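Local coordinates for protein putative alpha-L-fucosidase (Bacteroides thetaiotaomicron, PDB 3EYP) that probably hydrolyses alpha-L-fucosidic bonds, releasing L-fucose from glycans, at residues T74-D79 with I122-H127. Residues are numbered along the deposited sequence; the frame is centred on the assembly and turned at random.
Sequences TAKHAD and IYLGPH
With CG opposite the backbone N in both residues (chi1 172° in Tyr123, -151° in His77), Tyr123 and His77 bring their rings together at the C-terminal end of two parallel strands. The planes are nearly parallel, 16° apart, but slid so far that little overlaps; His77 CD2 lies 3.5 Å from Tyr123 CZ. Thr74 CG2 lies over one face of the phenol, 4.2 Å from its centroid, a CH-pi contact, while Lys76 O meets the ring edge in plane. Water 1 gives a hydrogen bond to Tyr123 OH (2.8 Å), takes a weak one from Ala78 N, and sits over the centre of one His77 face. Asp166 is hydrogen-bonded to the phenol oxygen, which helps fix the ring's position.

The backbone register slips by one residue between the Thr74–Tyr123 and Lys76–Leu124 bridges. At this beta bulge Tyr123 O receives two weak hydrogen bonds, from Ala75 N (2.9 Å) and Lys76 N (3.4 Å); beyond it, Gly125 N is hydrogen-bonded to Lys76 O at 2.9 Å. Lys76 leaves on the Leu124 side of the sheet, bends at chi3 and returns NZ to Gly125 O (3.0 Å) in the carbonyl plane, where it also forms a salt bridge with Asp128 and a hydrogen bond with Tyr142.

His77 is hydrogen-bonded to a glycerol, probably from the crystallisation liquor, consistent with a pocket at the strand ends, where active sites of TIM barrels lie. Within the parallel sheet, strands 70-76 and 119-124 lie between 22-26 and 162-164; helices 105-116 and 139-155 pack against the side bearing Ala75, Ile122 and Leu124.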
loop_
_atom_site.group_PDB
_atom_site.type_symbol
_atom_site.label_atom_id
_atom_site.label_comp_id
_atom_site.label_asym_id
_atom_site.label_seq_id
_atom_site.Cartn_x
_atom_site.Cartn_y
_atom_site.Cartn_z
ATOM N N THR A 74 0.886 13.167 8.183
ATOM C CA THR A 74 0.222 14.386 7.710
ATOM C C THR A 74 0.935 15.671 8.175
ATOM O O THR A 74 0.583 16.250 9.210
ATOM C CB THR A 74 -1.270 14.467 8.146
ATOM O OG1 THR A 74 -1.360 14.485 9.591
ATOM C CG2 THR A 74 -2.062 13.292 7.567
ATOM N N ALA A 75 1.910 16.115 7.401
ATOM C CA ALA A 75 2.666 17.317 7.740
ATOM C C ALA A 75 1.717 18.547 7.646
ATOM O O ALA A 75 1.849 19.521 8.405
ATOM C CB ALA A 75 3.950 17.494 6.850
ATOM N N LYS A 76 0.698 18.421 6.790
ATOM C CA LYS A 76 -0.325 19.469 6.604
ATOM C C LYS A 76 -1.548 18.866 5.938
ATOM O O LYS A 76 -1.492 18.335 4.844
ATOM C CB LYS A 76 0.182 20.668 5.805
ATOM C CG LYS A 76 -0.827 21.903 5.751
ATOM C CD LYS A 76 -0.522 22.792 4.556
ATOM C CE LYS A 76 -1.200 22.185 3.240
ATOM N NZ LYS A 76 -0.833 22.948 2.083
ATOM N N HIS A 77 -2.626 18.884 6.664
ATOM C CA HIS A 77 -3.939 18.451 6.117
ATOM C C HIS A 77 -4.645 19.642 5.519
ATOM O O HIS A 77 -4.105 20.748 5.503
ATOM C CB HIS A 77 -4.751 17.714 7.147
ATOM C CG HIS A 77 -5.708 16.687 6.583
ATOM N ND1 HIS A 77 -7.074 16.866 6.572
ATOM C CD2 HIS A 77 -5.483 15.465 6.027
ATOM C CE1 HIS A 77 -7.647 15.792 6.034
ATOM N NE2 HIS A 77 -6.704 14.913 5.722
ATOM N N ALA A 78 -5.851 19.426 4.987
ATOM C CA ALA A 78 -6.531 20.502 4.264
ATOM C C ALA A 78 -6.828 21.761 5.142
ATOM O O ALA A 78 -7.065 22.877 4.629
ATOM C CB ALA A 78 -7.832 19.992 3.546
ATOM N N ASP A 79 -6.830 21.557 6.437
ATOM C CA ASP A 79 -7.085 22.651 7.407
ATOM C C ASP A 79 -5.948 23.709 7.284
ATOM O O ASP A 79 -6.090 24.870 7.690
ATOM C CB ASP A 79 -7.241 22.111 8.823
ATOM C CG ASP A 79 -6.115 21.204 9.226
ATOM O OD1 ASP A 79 -5.003 21.749 9.479
ATOM O OD2 ASP A 79 -6.291 19.965 9.235
ATOM N N ILE A 122 5.831 11.795 3.638
ATOM C CA ILE A 122 5.133 13.033 3.865
ATOM C C ILE A 122 3.847 13.211 3.058
ATOM O O ILE A 122 3.798 13.042 1.826
ATOM C CB ILE A 122 6.033 14.234 3.485
ATOM C CG1 ILE A 122 7.332 14.307 4.332
ATOM C CG2 ILE A 122 5.288 15.486 3.616
ATOM C CD1 ILE A 122 7.062 14.484 5.898
ATOM N N TYR A 123 2.796 13.509 3.797
ATOM C CA TYR A 123 1.494 13.954 3.246
ATOM C C TYR A 123 1.453 15.490 3.431
ATOM O O TYR A 123 1.529 16.002 4.547
ATOM C CB TYR A 123 0.367 13.222 3.984
ATOM C CG TYR A 123 -1.074 13.661 3.710
ATOM C CD1 TYR A 123 -2.014 12.736 3.285
ATOM C CD2 TYR A 123 -1.483 14.982 3.874
ATOM C CE1 TYR A 123 -3.322 13.093 3.065
ATOM C CE2 TYR A 123 -2.787 15.364 3.621
ATOM C CZ TYR A 123 -3.719 14.402 3.230
ATOM O OH TYR A 123 -5.038 14.761 2.977
ATOM N N LEU A 124 1.403 16.182 2.316
ATOM C CA LEU A 124 1.343 17.672 2.265
ATOM C C LEU A 124 0.181 18.089 1.368
ATOM O O LEU A 124 0.280 18.054 0.160
ATOM C CB LEU A 124 2.640 18.256 1.721
ATOM C CG LEU A 124 2.861 19.777 1.735
ATOM C CD1 LEU A 124 2.912 20.322 3.202
ATOM C CD2 LEU A 124 4.092 20.099 0.976
ATOM N N GLY A 125 -0.917 18.458 2.034
ATOM C CA GLY A 125 -2.249 18.610 1.453
ATOM C C GLY A 125 -2.323 19.592 0.303
ATOM O O GLY A 125 -2.065 20.772 0.485
ATOM N N PRO A 126 -2.612 19.110 -0.938
ATOM C CA PRO A 126 -2.725 20.118 -1.992
ATOM C C PRO A 126 -3.791 21.175 -1.825
ATOM O O PRO A 126 -3.521 22.350 -2.029
ATOM C CB PRO A 126 -2.935 19.307 -3.270
ATOM C CG PRO A 126 -2.329 17.989 -2.976
ATOM C CD PRO A 126 -2.484 17.748 -1.477
ATOM N N HIS A 127 -5.010 20.768 -1.515
ATOM C CA HIS A 127 -6.073 21.719 -1.212
ATOM C C HIS A 127 -5.816 22.245 0.212
ATOM O O HIS A 127 -5.582 21.480 1.145
ATOM C CB HIS A 127 -7.472 21.118 -1.312
ATOM C CG HIS A 127 -8.572 22.062 -0.932
ATOM N ND1 HIS A 127 -8.826 23.249 -1.602
ATOM C CD2 HIS A 127 -9.517 21.969 0.030
ATOM C CE1 HIS A 127 -9.878 23.840 -1.068
ATOM N NE2 HIS A 127 -10.298 23.098 -0.055
HETATM O O HOH W 1 -6.366 17.194 3.249
#